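Local coordinates for protein UDP-galactopyranose mutase (Deinococcus radiodurans, PDB 3HDQ) that binds FAD and UDP-galactose and probably catalyses the interconversion of UDP-galactopyranose and UDP-galactofuranose, at residues A[44-49]-A[95-100]; A[87-92]-A[372-377]; A[106-111]-A[213-218]. One frame throughout, in Å; residues are numbered along the deposited sequence.

Contact 1 of 3, residues A[44-49]-A[95-100]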
loop_
_atom_site.group_PDB
_atom_site.type_symbol
_atom_site.label_atom_id
_atom_site.label_comp_id
_atom_site.label_asym_id
_atom_site.label_seq_id
_atom_site.Cartn_x
_atom_site.Cartn_y
_atom_site.Cartn_z
ATOM N N LEU A 44 9.210 -13.294 12.133
ATOM C CA LEU A 44 9.418 -14.733 11.969
ATOM C C LEU A 44 9.378 -15.159 10.489
ATOM O O LEU A 44 10.116 -16.050 10.063
ATOM C CB LEU A 44 8.439 -15.530 12.830
ATOM C CG LEU A 44 8.899 -15.666 14.287
ATOM C CD1 LEU A 44 7.731 -15.865 15.245
ATOM C CD2 LEU A 44 9.921 -16.812 14.418
ATOM N N ALA A 45 8.547 -14.495 9.696
ATOM C CA ALA A 45 8.534 -14.776 8.266
ATOM C C ALA A 45 9.885 -14.420 7.652
ATOM O O ALA A 45 10.424 -15.166 6.836
ATOM C CB ALA A 45 7.411 -14.026 7.576
ATOM N N GLU A 46 10.441 -13.283 8.054
ATOM C CA GLU A 46 11.723 -12.839 7.502
ATOM C C GLU A 46 12.877 -13.761 7.909
ATOM O O GLU A 46 13.682 -14.165 7.066
ATOM C CB GLU A 46 12.021 -11.387 7.910
ATOM C CG GLU A 46 13.282 -10.802 7.274
ATOM C CD GLU A 46 14.547 -11.138 8.051
ATOM O OE1 GLU A 46 14.502 -11.162 9.301
ATOM O OE2 GLU A 46 15.591 -11.372 7.413
ATOM N N ARG A 47 12.955 -14.074 9.203
ATOM C CA ARG A 47 13.995 -14.956 9.725
ATOM C C ARG A 47 13.923 -16.351 9.106
ATOM O O ARG A 47 14.919 -16.859 8.619
ATOM C CB ARG A 47 13.916 -15.056 11.248
ATOM C CG ARG A 47 14.254 -13.756 11.979
ATOM C CD ARG A 47 15.759 -13.454 11.942
ATOM N NE ARG A 47 16.181 -13.002 10.621
ATOM C CZ ARG A 47 17.400 -13.174 10.123
ATOM N NH1 ARG A 47 17.691 -12.730 8.905
ATOM N NH2 ARG A 47 18.320 -13.801 10.841
ATOM N N LEU A 48 12.746 -16.968 9.132
ATOM C CA LEU A 48 12.597 -18.311 8.583
ATOM C C LEU A 48 12.931 -18.309 7.077
ATOM O O LEU A 48 13.588 -19.224 6.572
ATOM C CB LEU A 48 11.185 -18.860 8.830
ATOM C CG LEU A 48 10.735 -19.630 10.091
ATOM C CD1 LEU A 48 11.848 -20.447 10.750
ATOM C CD2 LEU A 48 10.002 -18.767 11.112
ATOM N N ALA A 49 12.503 -17.259 6.377
ATOM C CA ALA A 49 12.734 -17.145 4.933
ATOM C C ALA A 49 14.221 -17.104 4.592
ATOM O O ALA A 49 14.664 -17.712 3.606
ATOM C CB ALA A 49 12.047 -15.912 4.382
ATOM N N PHE A 95 16.941 -2.666 17.701
ATOM C CA PHE A 95 17.151 -1.479 16.889
ATOM C C PHE A 95 17.984 -1.782 15.632
ATOM O O PHE A 95 17.643 -1.346 14.530
ATOM C CB PHE A 95 17.741 -0.321 17.702
ATOM C CG PHE A 95 17.873 0.949 16.913
ATOM C CD1 PHE A 95 19.105 1.352 16.419
ATOM C CD2 PHE A 95 16.753 1.720 16.631
ATOM C CE1 PHE A 95 19.221 2.512 15.672
ATOM C CE2 PHE A 95 16.857 2.872 15.881
ATOM C CZ PHE A 95 18.097 3.274 15.402
ATOM N N GLU A 96 19.049 -2.559 15.778
ATOM C CA GLU A 96 19.862 -2.885 14.610
ATOM C C GLU A 96 19.145 -3.825 13.625
ATOM O O GLU A 96 19.232 -3.651 12.413
ATOM C CB GLU A 96 21.243 -3.409 15.027
ATOM C CG GLU A 96 22.063 -2.314 15.737
ATOM C CD GLU A 96 23.528 -2.654 15.927
ATOM O OE1 GLU A 96 23.863 -3.849 16.077
ATOM O OE2 GLU A 96 24.344 -1.710 15.936
ATOM N N TYR A 97 18.413 -4.799 14.146
ATOM C CA TYR A 97 17.651 -5.696 13.294
ATOM C C TYR A 97 16.708 -4.912 12.375
ATOM O O TYR A 97 16.748 -5.049 11.153
ATOM C CB TYR A 97 16.871 -6.691 14.140
ATOM C CG TYR A 97 15.891 -7.482 13.332
ATOM C CD1 TYR A 97 16.311 -8.556 12.564
ATOM C CD2 TYR A 97 14.547 -7.142 13.317
ATOM C CE1 TYR A 97 15.424 -9.271 11.806
ATOM C CE2 TYR A 97 13.653 -7.851 12.566
ATOM C CZ TYR A 97 14.094 -8.920 11.808
ATOM O OH TYR A 97 13.196 -9.637 11.044
ATOM N N LEU A 98 15.883 -4.067 12.975
ATOM C CA LEU A 98 14.957 -3.229 12.228
ATOM C C LEU A 98 15.664 -2.291 11.244
ATOM O O LEU A 98 15.103 -1.933 10.210
ATOM C CB LEU A 98 14.095 -2.421 13.196
ATOM C CG LEU A 98 12.653 -2.872 13.410
ATOM C CD1 LEU A 98 12.426 -4.324 13.015
ATOM C CD2 LEU A 98 12.220 -2.606 14.841
ATOM N N SER A 99 16.891 -1.898 11.573
ATOM C CA SER A 99 17.664 -0.991 10.731
ATOM C C SER A 99 18.014 -1.636 9.401
ATOM O O SER A 99 18.353 -0.940 8.438
ATOM C CB SER A 99 18.944 -0.538 11.449
ATOM O OG SER A 99 18.645 0.440 12.436
ATOM N N ARG A 100 17.939 -2.966 9.350
ATOM C CA ARG A 100 18.124 -3.676 8.088
ATOM C C ARG A 100 17.007 -3.333 7.089
ATOM O O ARG A 100 17.182 -3.494 5.889
ATOM C CB ARG A 100 18.177 -5.197 8.305
ATOM C CG ARG A 100 19.172 -5.689 9.377
ATOM C CD ARG A 100 19.111 -7.219 9.486
ATOM N NE ARG A 100 19.155 -7.824 8.152
ATOM C CZ ARG A 100 18.501 -8.925 7.787
ATOM N NH1 ARG A 100 17.732 -9.574 8.649
ATOM N NH2 ARG A 100 18.608 -9.376 6.545
#
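Arg47 and Tyr97 mark the closest backbone approach of 44-49 and 95-100, and with 10.6 Å between Arg47 CA and Tyr97 CA the two segments are joined by long side chains rather than by packed backbones. The carboxylate of Glu46 is the hub. Its chain leaves with CG opposite the backbone N (chi1 -175°) and bends at chi2, which carries the acid across to the other segment. There the hydroxyl Tyr97 OH donates to Glu46 OE1 at 2.7 Å, meeting it on the anti side, with the carboxylate lying at the rim of the phenol ring. Arg47, next in the helix, takes the syn sides: its NE binds Glu46 OE1 at 2.8 Å and its NH1 binds Glu46 OE2 at 2.9 Å. This side-on, two-nitrogen grip sets the acid at the edge of the Arg47 guanidinium, near its plane, and bends at chi2 and chi3 fold the arginine back to make it. Tyr97 OH and Arg47 NE approach OE1 from opposite faces of the carboxylate plane. The fourth donor is Arg100, whose NH1 reaches Glu46 OE2 at 3.1 Å from above that plane, completing a salt-bridge network. Arg47 NH1 and Arg100 NH1 consequently come within 3.2 Å of each other, a closeness of two donors that is offset by Glu46 OE2, which both bind. A tyrosine suits its place because a rigid ring can span the gap and still end in a donor; its edge also lies along the Arg47 chain. Phe101 and Leu381 pack on the same ring, while Phe384 touches Arg47. The first helix follows the FAD-binding turn of the Rossmann-like domain. With two bonds to each oxygen, the buried Glu46 has its charge answered by two arginines, which would probably keep it ionised.

Contact 2 of 3, residues A[87-92]-A[372-377]. With FAD (flavin-adenine dinucleotide), chain L.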
loop_
_atom_site.group_PDB
_atom_site.type_symbol
_atom_site.label_atom_id
_atom_site.label_comp_id
_atom_site.label_asym_id
_atom_site.label_seq_id
_atom_site.Cartn_x
_atom_site.Cartn_y
_atom_site.Cartn_z
ATOM N N PHE A 87 7.986 4.294 17.833
ATOM C CA PHE A 87 8.967 3.249 18.086
ATOM C C PHE A 87 10.014 3.659 19.116
ATOM O O PHE A 87 10.585 4.747 19.040
ATOM C CB PHE A 87 9.668 2.751 16.816
ATOM C CG PHE A 87 10.616 1.615 17.090
ATOM C CD1 PHE A 87 10.141 0.318 17.212
ATOM C CD2 PHE A 87 11.971 1.850 17.292
ATOM C CE1 PHE A 87 11.010 -0.732 17.507
ATOM C CE2 PHE A 87 12.841 0.810 17.576
ATOM C CZ PHE A 87 12.359 -0.486 17.687
ATOM N N HIS A 88 10.257 2.785 20.087
ATOM C CA HIS A 88 11.255 3.062 21.112
ATOM C C HIS A 88 11.824 1.772 21.663
ATOM O O HIS A 88 11.100 0.813 21.877
ATOM C CB HIS A 88 10.666 3.905 22.249
ATOM C CG HIS A 88 9.526 3.248 22.959
ATOM N ND1 HIS A 88 9.694 2.517 24.117
ATOM C CD2 HIS A 88 8.203 3.202 22.673
ATOM C CE1 HIS A 88 8.523 2.051 24.513
ATOM N NE2 HIS A 88 7.602 2.448 23.653
ATOM N N THR A 89 13.123 1.741 21.906
ATOM C CA THR A 89 13.679 0.563 22.545
ATOM C C THR A 89 14.954 0.857 23.325
ATOM O O THR A 89 15.628 1.868 23.083
ATOM C CB THR A 89 13.947 -0.565 21.526
ATOM O OG1 THR A 89 14.272 -1.778 22.222
ATOM C CG2 THR A 89 15.084 -0.181 20.592
ATOM N N ASN A 90 15.254 -0.032 24.273
ATOM C CA ASN A 90 16.546 -0.054 24.943
ATOM C C ASN A 90 17.434 -1.157 24.394
ATOM O O ASN A 90 18.608 -1.245 24.756
ATOM C CB ASN A 90 16.372 -0.241 26.450
ATOM C CG ASN A 90 15.938 1.034 27.147
ATOM O OD1 ASN A 90 16.555 2.090 26.969
ATOM N ND2 ASN A 90 14.861 0.946 27.934
ATOM N N SER A 91 16.877 -2.007 23.528
ATOM C CA SER A 91 17.647 -3.122 22.984
ATOM C C SER A 91 18.351 -2.727 21.699
ATOM O O SER A 91 17.715 -2.429 20.689
ATOM C CB SER A 91 16.754 -4.330 22.746
ATOM O OG SER A 91 15.828 -4.444 23.815
ATOM N N LYS A 92 19.674 -2.745 21.745
ATOM C CA LYS A 92 20.483 -2.354 20.608
ATOM C C LYS A 92 20.282 -3.335 19.450
ATOM O O LYS A 92 20.241 -2.929 18.282
ATOM C CB LYS A 92 21.946 -2.240 21.040
ATOM C CG LYS A 92 22.958 -1.966 19.952
ATOM C CD LYS A 92 24.334 -1.806 20.590
ATOM C CE LYS A 92 25.404 -1.491 19.572
ATOM N NZ LYS A 92 25.515 -2.593 18.573
ATOM N N ASN A 372 5.083 -3.678 23.896
ATOM C CA ASN A 372 5.338 -2.639 22.898
ATOM C C ASN A 372 5.940 -3.283 21.649
ATOM O O ASN A 372 6.278 -4.468 21.658
ATOM C CB ASN A 372 6.278 -1.552 23.446
ATOM C CG ASN A 372 5.749 -0.903 24.714
ATOM O OD1 ASN A 372 4.563 -0.585 24.815
ATOM N ND2 ASN A 372 6.629 -0.707 25.694
ATOM N N MET A 373 6.102 -2.506 20.583
ATOM C CA MET A 373 6.627 -3.058 19.342
ATOM C C MET A 373 7.986 -3.735 19.537
ATOM O O MET A 373 8.190 -4.876 19.109
ATOM C CB MET A 373 6.697 -1.987 18.243
ATOM C CG MET A 373 5.345 -1.484 17.776
ATOM S SD MET A 373 5.467 -0.192 16.504
ATOM C CE MET A 373 5.890 1.242 17.507
ATOM N N ASP A 374 8.920 -3.033 20.169
ATOM C CA ASP A 374 10.261 -3.581 20.316
ATOM C C ASP A 374 10.253 -4.921 21.058
ATOM O O ASP A 374 10.989 -5.830 20.689
ATOM C CB ASP A 374 11.205 -2.582 20.990
ATOM C CG ASP A 374 10.904 -2.389 22.462
ATOM O OD1 ASP A 374 11.846 -2.429 23.275
ATOM O OD2 ASP A 374 9.724 -2.190 22.806
ATOM N N GLN A 375 9.420 -5.034 22.094
ATOM C CA GLN A 375 9.315 -6.270 22.881
ATOM C C GLN A 375 8.759 -7.408 22.050
ATOM O O GLN A 375 9.186 -8.551 22.195
ATOM C CB GLN A 375 8.417 -6.069 24.107
ATOM C CG GLN A 375 8.953 -5.070 25.117
ATOM C CD GLN A 375 7.951 -4.774 26.215
ATOM O OE1 GLN A 375 6.896 -4.178 25.974
ATOM N NE2 GLN A 375 8.276 -5.188 27.431
ATOM N N VAL A 376 7.797 -7.108 21.181
ATOM C CA VAL A 376 7.316 -8.142 20.270
ATOM C C VAL A 376 8.424 -8.576 19.306
ATOM O O VAL A 376 8.616 -9.770 19.096
ATOM C CB VAL A 376 6.028 -7.756 19.519
ATOM C CG1 VAL A 376 5.712 -8.789 18.433
ATOM C CG2 VAL A 376 4.865 -7.661 20.509
ATOM N N VAL A 377 9.167 -7.623 18.743
ATOM C CA VAL A 377 10.295 -7.990 17.894
ATOM C C VAL A 377 11.266 -8.916 18.656
ATOM O O VAL A 377 11.673 -9.962 18.151
ATOM C CB VAL A 377 11.042 -6.763 17.324
ATOM C CG1 VAL A 377 12.300 -7.202 16.607
ATOM C CG2 VAL A 377 10.148 -5.972 16.363
HETATM P PA FAD L . -0.743 -7.427 15.732
HETATM O O1A FAD L . -0.340 -6.189 15.182
HETATM O O2A FAD L . -1.978 -7.266 16.382
HETATM O O5B FAD L . -0.884 -8.406 14.543
HETATM C C5B FAD L . -1.490 -9.641 14.607
HETATM C C4B FAD L . -2.149 -9.874 13.287
HETATM O O4B FAD L . -2.769 -11.109 13.277
HETATM C C3B FAD L . -3.246 -8.855 13.091
HETATM O O3B FAD L . -3.013 -8.012 12.014
HETATM C C2B FAD L . -4.470 -9.673 12.850
HETATM O O2B FAD L . -5.192 -9.127 11.814
HETATM C C1B FAD L . -3.915 -11.026 12.518
HETATM N N9A FAD L . -4.884 -12.084 12.786
HETATM C C8A FAD L . -5.532 -12.359 13.923
HETATM N N7A FAD L . -6.326 -13.385 13.747
HETATM C C5A FAD L . -6.208 -13.791 12.493
HETATM C C6A FAD L . -6.791 -14.800 11.760
HETATM N N6A FAD L . -7.526 -15.691 12.333
HETATM N N1A FAD L . -6.469 -14.977 10.462
HETATM C C2A FAD L . -5.582 -14.150 9.872
HETATM N N3A FAD L . -5.011 -13.161 10.590
HETATM C C4A FAD L . -5.319 -12.970 11.871
HETATM N N1 FAD L . 3.832 0.003 20.613
HETATM C C2 FAD L . 4.930 0.758 20.731
HETATM O O2 FAD L . 6.013 0.268 20.839
HETATM N N3 FAD L . 4.788 2.087 20.717
HETATM C C4 FAD L . 3.563 2.649 20.582
HETATM O O4 FAD L . 3.423 3.825 20.567
HETATM C C4X FAD L . 2.472 1.868 20.479
HETATM N N5 FAD L . 1.256 2.440 20.363
HETATM C C5X FAD L . 0.164 1.657 20.256
HETATM C C6 FAD L . -1.069 2.249 20.124
HETATM C C7 FAD L . -2.184 1.468 20.012
HETATM C C7M FAD L . -3.513 2.087 19.878
HETATM C C8 FAD L . -2.072 0.107 20.016
HETATM C C8M FAD L . -3.313 -0.694 19.901
HETATM C C9 FAD L . -0.832 -0.484 20.140
HETATM C C9A FAD L . 0.297 0.286 20.268
HETATM N N10 FAD L . 1.534 -0.280 20.383
HETATM C C10 FAD L . 2.609 0.527 20.495
HETATM C "C1'" FAD L . 1.713 -1.748 20.518
HETATM C "C2'" FAD L . 1.871 -2.461 19.195
HETATM O "O2'" FAD L . 0.692 -2.253 18.504
HETATM C "C3'" FAD L . 2.076 -3.965 19.342
HETATM O "O3'" FAD L . 3.225 -4.327 19.969
HETATM C "C4'" FAD L . 2.357 -4.582 18.021
HETATM O "O4'" FAD L . 1.696 -3.768 17.102
HETATM C "C5'" FAD L . 1.854 -5.995 18.055
HETATM O "O5'" FAD L . 2.397 -6.839 17.109
HETATM P P FAD L . 1.749 -8.232 16.896
HETATM O O1P FAD L . 2.292 -8.823 15.737
HETATM O O2P FAD L . 2.081 -9.017 18.024
HETATM O O3P FAD L . 0.203 -8.043 16.811
HETATM O O HOH W 1 8.368 0.007 20.470
HETATM O O HOH W 2 4.952 2.105 24.008
HETATM O O HOH W 3 12.944 -1.318 25.556
HETATM O O HOH W 4 12.736 -5.137 23.614
#
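Asp374 OD1 is gripped by Thr89 and two waters. Thr89 OG1 donates to Asp374 OD1 at 2.7 Å, on the anti side of the carboxylate, and water 3 and water 4 donate to the same oxygen, linking it to Asn90 N and Ser91 OG. Asp374 turns CG into the tight position between its backbone N and carbonyl carbon (chi1 71°), which swings the acid over the strand. Threonine fits opposite because one oxygen can serve twice: OG1 gives its proton to the aspartate and accepts from Ser91 N at 2.9 Å, closing an ST turn that leads into the next helix. Beside the acid, Phe87 CE1 meets Asp374 CB at 3.9 Å, ring and carboxylate planes almost perpendicular. Asn372 ND2 lies at the edge of the His88 ring, 3.5 Å from His88 CE1. Each also has an outside partner, Asn372 OD1 bonded to Arg198 and His88 ND1 to Asp212, while water 2 binds His88 NE2 and donates weakly to Asn372 OD1. The flavin meets the start of helix 373-388: Met373 N donates to FAD O2 at 2.8 Å, and the flexible Met373 chain bends at chi3 (-78°) to lay CE against one face of the flavin's pyrimidine ring, 3.4 Å from FAD C2. A helix N terminus here would probably stabilise negative charge on the pyrimidine end of the flavin. Strand 88-89 thus lies against the first turn of helix 373-388, with helix 92-99 covering Phe87, Phe39 of helix 39-50 packing on Met373, and Tyr222 of helix 222-229 touching both Phe87 and Met373.

Contact 3 of 3, residues A[106-111]-A[213-218]. With GDU (galactose-uridine-5'-diphosphate), chain K.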
loop_
_atom_site.group_PDB
_atom_site.type_symbol
_atom_site.label_atom_id
_atom_site.label_comp_id
_atom_site.label_asym_id
_atom_site.label_seq_id
_atom_site.Cartn_x
_atom_site.Cartn_y
_atom_site.Cartn_z
ATOM N N PRO A 106 14.993 10.592 13.761
ATOM C CA PRO A 106 15.069 10.684 15.223
ATOM C C PRO A 106 13.866 11.423 15.793
ATOM O O PRO A 106 13.477 12.472 15.278
ATOM C CB PRO A 106 16.349 11.493 15.459
ATOM C CG PRO A 106 17.147 11.317 14.203
ATOM C CD PRO A 106 16.127 11.268 13.109
ATOM N N TYR A 107 13.285 10.882 16.856
ATOM C CA TYR A 107 12.087 11.465 17.437
ATOM C C TYR A 107 11.880 10.964 18.861
ATOM O O TYR A 107 11.890 9.765 19.121
ATOM C CB TYR A 107 10.870 11.128 16.585
ATOM C CG TYR A 107 9.537 11.540 17.173
ATOM C CD1 TYR A 107 9.156 12.876 17.223
ATOM C CD2 TYR A 107 8.643 10.585 17.649
ATOM C CE1 TYR A 107 7.931 13.247 17.745
ATOM C CE2 TYR A 107 7.416 10.943 18.166
ATOM C CZ TYR A 107 7.058 12.276 18.211
ATOM O OH TYR A 107 5.828 12.637 18.725
ATOM N N GLN A 108 11.713 11.906 19.777
ATOM C CA GLN A 108 11.416 11.589 21.158
ATOM C C GLN A 108 10.034 12.165 21.465
ATOM O O GLN A 108 9.865 13.381 21.566
ATOM C CB GLN A 108 12.508 12.150 22.069
ATOM C CG GLN A 108 13.905 11.687 21.687
ATOM C CD GLN A 108 15.009 12.314 22.539
ATOM O OE1 GLN A 108 14.977 13.513 22.831
ATOM N NE2 GLN A 108 16.002 11.501 22.930
ATOM N N HIS A 109 9.050 11.268 21.556
ATOM C CA HIS A 109 7.630 11.592 21.734
ATOM C C HIS A 109 7.392 12.312 23.060
ATOM O O HIS A 109 7.994 11.978 24.072
ATOM C CB HIS A 109 6.840 10.268 21.688
ATOM C CG HIS A 109 5.344 10.409 21.650
ATOM N ND1 HIS A 109 4.678 11.117 20.674
ATOM C CD2 HIS A 109 4.382 9.852 22.429
ATOM C CE1 HIS A 109 3.372 11.023 20.872
ATOM N NE2 HIS A 109 3.166 10.254 21.928
ATOM N N ARG A 110 6.508 13.300 23.047
ATOM C CA ARG A 110 6.152 14.022 24.257
ATOM C C ARG A 110 4.647 14.143 24.357
ATOM O O ARG A 110 3.967 14.471 23.381
ATOM C CB ARG A 110 6.806 15.402 24.299
ATOM C CG ARG A 110 8.309 15.329 24.523
ATOM C CD ARG A 110 8.951 16.689 24.418
ATOM N NE ARG A 110 10.301 16.710 24.968
ATOM C CZ ARG A 110 11.413 16.541 24.264
ATOM N NH1 ARG A 110 11.355 16.303 22.965
ATOM N NH2 ARG A 110 12.589 16.594 24.870
ATOM N N VAL A 111 4.134 13.851 25.546
ATOM C CA VAL A 111 2.704 13.845 25.788
ATOM C C VAL A 111 2.344 14.881 26.850
ATOM O O VAL A 111 3.061 15.049 27.843
ATOM C CB VAL A 111 2.239 12.452 26.244
ATOM C CG1 VAL A 111 0.710 12.425 26.450
ATOM C CG2 VAL A 111 2.717 11.372 25.251
ATOM N N THR A 213 16.993 4.439 25.183
ATOM C CA THR A 213 18.183 4.802 24.410
ATOM C C THR A 213 17.936 5.086 22.910
ATOM O O THR A 213 18.472 6.054 22.356
ATOM C CB THR A 213 19.246 3.684 24.529
ATOM O OG1 THR A 213 19.444 3.370 25.912
ATOM C CG2 THR A 213 20.583 4.111 23.910
ATOM N N TYR A 214 17.148 4.234 22.258
ATOM C CA TYR A 214 16.857 4.377 20.823
ATOM C C TYR A 214 15.425 4.823 20.608
ATOM O O TYR A 214 14.492 4.049 20.816
ATOM C CB TYR A 214 17.121 3.064 20.077
ATOM C CG TYR A 214 18.506 2.530 20.365
ATOM C CD1 TYR A 214 18.703 1.528 21.312
ATOM C CD2 TYR A 214 19.624 3.065 19.730
ATOM C CE1 TYR A 214 19.972 1.048 21.601
ATOM C CE2 TYR A 214 20.895 2.600 20.010
ATOM C CZ TYR A 214 21.066 1.587 20.946
ATOM O OH TYR A 214 22.332 1.121 21.232
ATOM N N GLN A 215 15.258 6.080 20.202
ATOM C CA GLN A 215 13.942 6.624 19.884
ATOM C C GLN A 215 13.957 7.234 18.488
ATOM O O GLN A 215 14.648 8.234 18.239
ATOM C CB GLN A 215 13.510 7.651 20.935
ATOM C CG GLN A 215 13.470 7.102 22.362
ATOM C CD GLN A 215 12.875 8.086 23.374
ATOM O OE1 GLN A 215 11.865 8.743 23.106
ATOM N NE2 GLN A 215 13.498 8.177 24.549
ATOM N N ALA A 216 13.196 6.633 17.580
ATOM C CA ALA A 216 13.211 7.042 16.179
ATOM C C ALA A 216 12.094 6.376 15.376
ATOM O O ALA A 216 11.674 5.267 15.676
ATOM C CB ALA A 216 14.580 6.748 15.555
ATOM N N MET A 217 11.614 7.071 14.355
ATOM C CA MET A 217 10.519 6.583 13.541
ATOM C C MET A 217 11.041 6.108 12.182
ATOM O O MET A 217 11.970 6.694 11.632
ATOM C CB MET A 217 9.463 7.686 13.356
ATOM C CG MET A 217 8.693 8.043 14.625
ATOM S SD MET A 217 7.606 6.729 15.230
ATOM C CE MET A 217 6.562 6.460 13.796
ATOM N N PRO A 218 10.466 5.015 11.658
ATOM C CA PRO A 218 10.860 4.572 10.319
ATOM C C PRO A 218 10.720 5.730 9.327
ATOM O O PRO A 218 9.631 6.305 9.183
ATOM C CB PRO A 218 9.864 3.451 10.018
ATOM C CG PRO A 218 9.529 2.889 11.360
ATOM C CD PRO A 218 9.546 4.068 12.314
HETATM N N1 GDU K . -2.270 6.124 32.214
HETATM C C2 GDU K . -2.935 7.063 32.703
HETATM N N3 GDU K . -3.047 8.309 32.521
HETATM C C4 GDU K . -2.257 8.769 31.535
HETATM C C5 GDU K . -1.391 7.795 30.830
HETATM C C6 GDU K . -1.441 6.500 31.198
HETATM O O2 GDU K . -3.806 6.611 33.730
HETATM O O4 GDU K . -2.273 9.954 31.209
HETATM C C1D GDU K . -2.381 4.752 32.622
HETATM C C2D GDU K . -3.547 3.909 32.054
HETATM O O2D GDU K . -3.925 2.846 32.921
HETATM C C3D GDU K . -2.926 3.409 30.766
HETATM C C4D GDU K . -1.565 2.983 31.311
HETATM O O4D GDU K . -1.223 3.958 32.301
HETATM O O3D GDU K . -3.683 2.338 30.209
HETATM C C5D GDU K . -0.504 2.630 30.279
HETATM O O5D GDU K . -0.287 3.863 29.568
HETATM P PA GDU K . 0.132 3.900 28.028
HETATM O O1A GDU K . 0.582 5.284 27.711
HETATM O O2A GDU K . 1.259 2.971 27.843
HETATM O O3A GDU K . -1.123 3.593 27.104
HETATM P PB GDU K . -0.987 2.964 25.658
HETATM O O1B GDU K . -2.410 2.855 25.256
HETATM O O2B GDU K . -0.403 1.604 25.567
HETATM O O3B GDU K . -0.290 3.942 24.592
HETATM C "C1'" GDU K . 0.317 3.729 23.302
HETATM C "C2'" GDU K . 1.784 3.295 23.503
HETATM C "C3'" GDU K . 2.389 4.302 24.509
HETATM C "C4'" GDU K . 2.483 5.684 23.796
HETATM C "C5'" GDU K . 1.084 6.043 23.223
HETATM C "C6'" GDU K . 1.103 7.251 22.245
HETATM O "O2'" GDU K . 1.879 1.922 23.925
HETATM O "O3'" GDU K . 3.675 3.811 24.951
HETATM O "O4'" GDU K . 3.472 5.580 22.750
HETATM O "O5'" GDU K . 0.283 4.998 22.603
HETATM O "O6'" GDU K . 0.698 8.488 22.879
HETATM O O HOH W 5 9.746 8.622 21.199
HETATM O O HOH W 6 16.606 8.641 22.604
HETATM O O HOH W 7 9.967 9.983 24.437
#
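At the edge of a small antiparallel sheet, where strand 104-106 gives way to the loop holding the galactose-binding His109, Pro106 pairs with Ala216 as a non-hydrogen-bonded pair, Pro106 CA lying 4.0 Å from Ala216 CB. The small alanine allows this close approach, and such a pair asks for no N-H directed at Ala216, so proline is tolerated here. One backbone bond follows, Tyr107 N to Gln215 O at 3.3 Å. The chains then diverge, their touching parts running 103° apart, and side chains and water take over. Tyr107 carries its ring beside Met217, pointing the same way, with Tyr107 CD2 4.0 Å from Met217 CG. Gln215, its chain extended beyond CG, crosses Gln108 at roughly a right angle and sets OE1 3.5 Å from Gln108 CA. That oxygen takes up water 5 and water 7, and water 5 also accepts from His109 N; Gln215 NE2 is held by the carbonyls of Phe210 and Asp212. A glutamine therefore suits this position, having an acceptor for the loop waters and a donor for the carbonyls just before its strand. Tyr107 OH is hydrogen-bonded to His109 ND1 at 2.7 Å, fixing the rotation of the imidazole, and at the other side of that ring His109 NE2 is hydrogen-bonded to GDU O6' at 3.2 Å. Tyr107 is thus a second-shell residue for the substrate's sugar. Ile312 of helix 309-313 covers Tyr107 and Met217, Thr294 of strand 294-296 abuts His109, and strand 214-218 runs between strands 88-89 and 104-106.

From the N terminus, helix 39-50 supplies 44-49, and 45 residues later 95-100 closes contact 1. Just before that closure, 87-92 opens contact 2, so the two loops cross; 372-377, near the C terminus, completes it. Contact 3, opened by 106-111 and closed by 213-218, follows contact 1 in series and lies wholly within the span of contact 2. Helix 92-99, part of contact 1, touches both of the others: Leu98 packs on Phe87, and Phe95 on Tyr214. Strands 88-89 and 214-218 are adjacent in one sheet, with Thr89 N probably bonded to Tyr214 O. Together they tie the helices beside the FAD to the C-terminal helix and, through the three-stranded sheet, to the loop reaching the galactose.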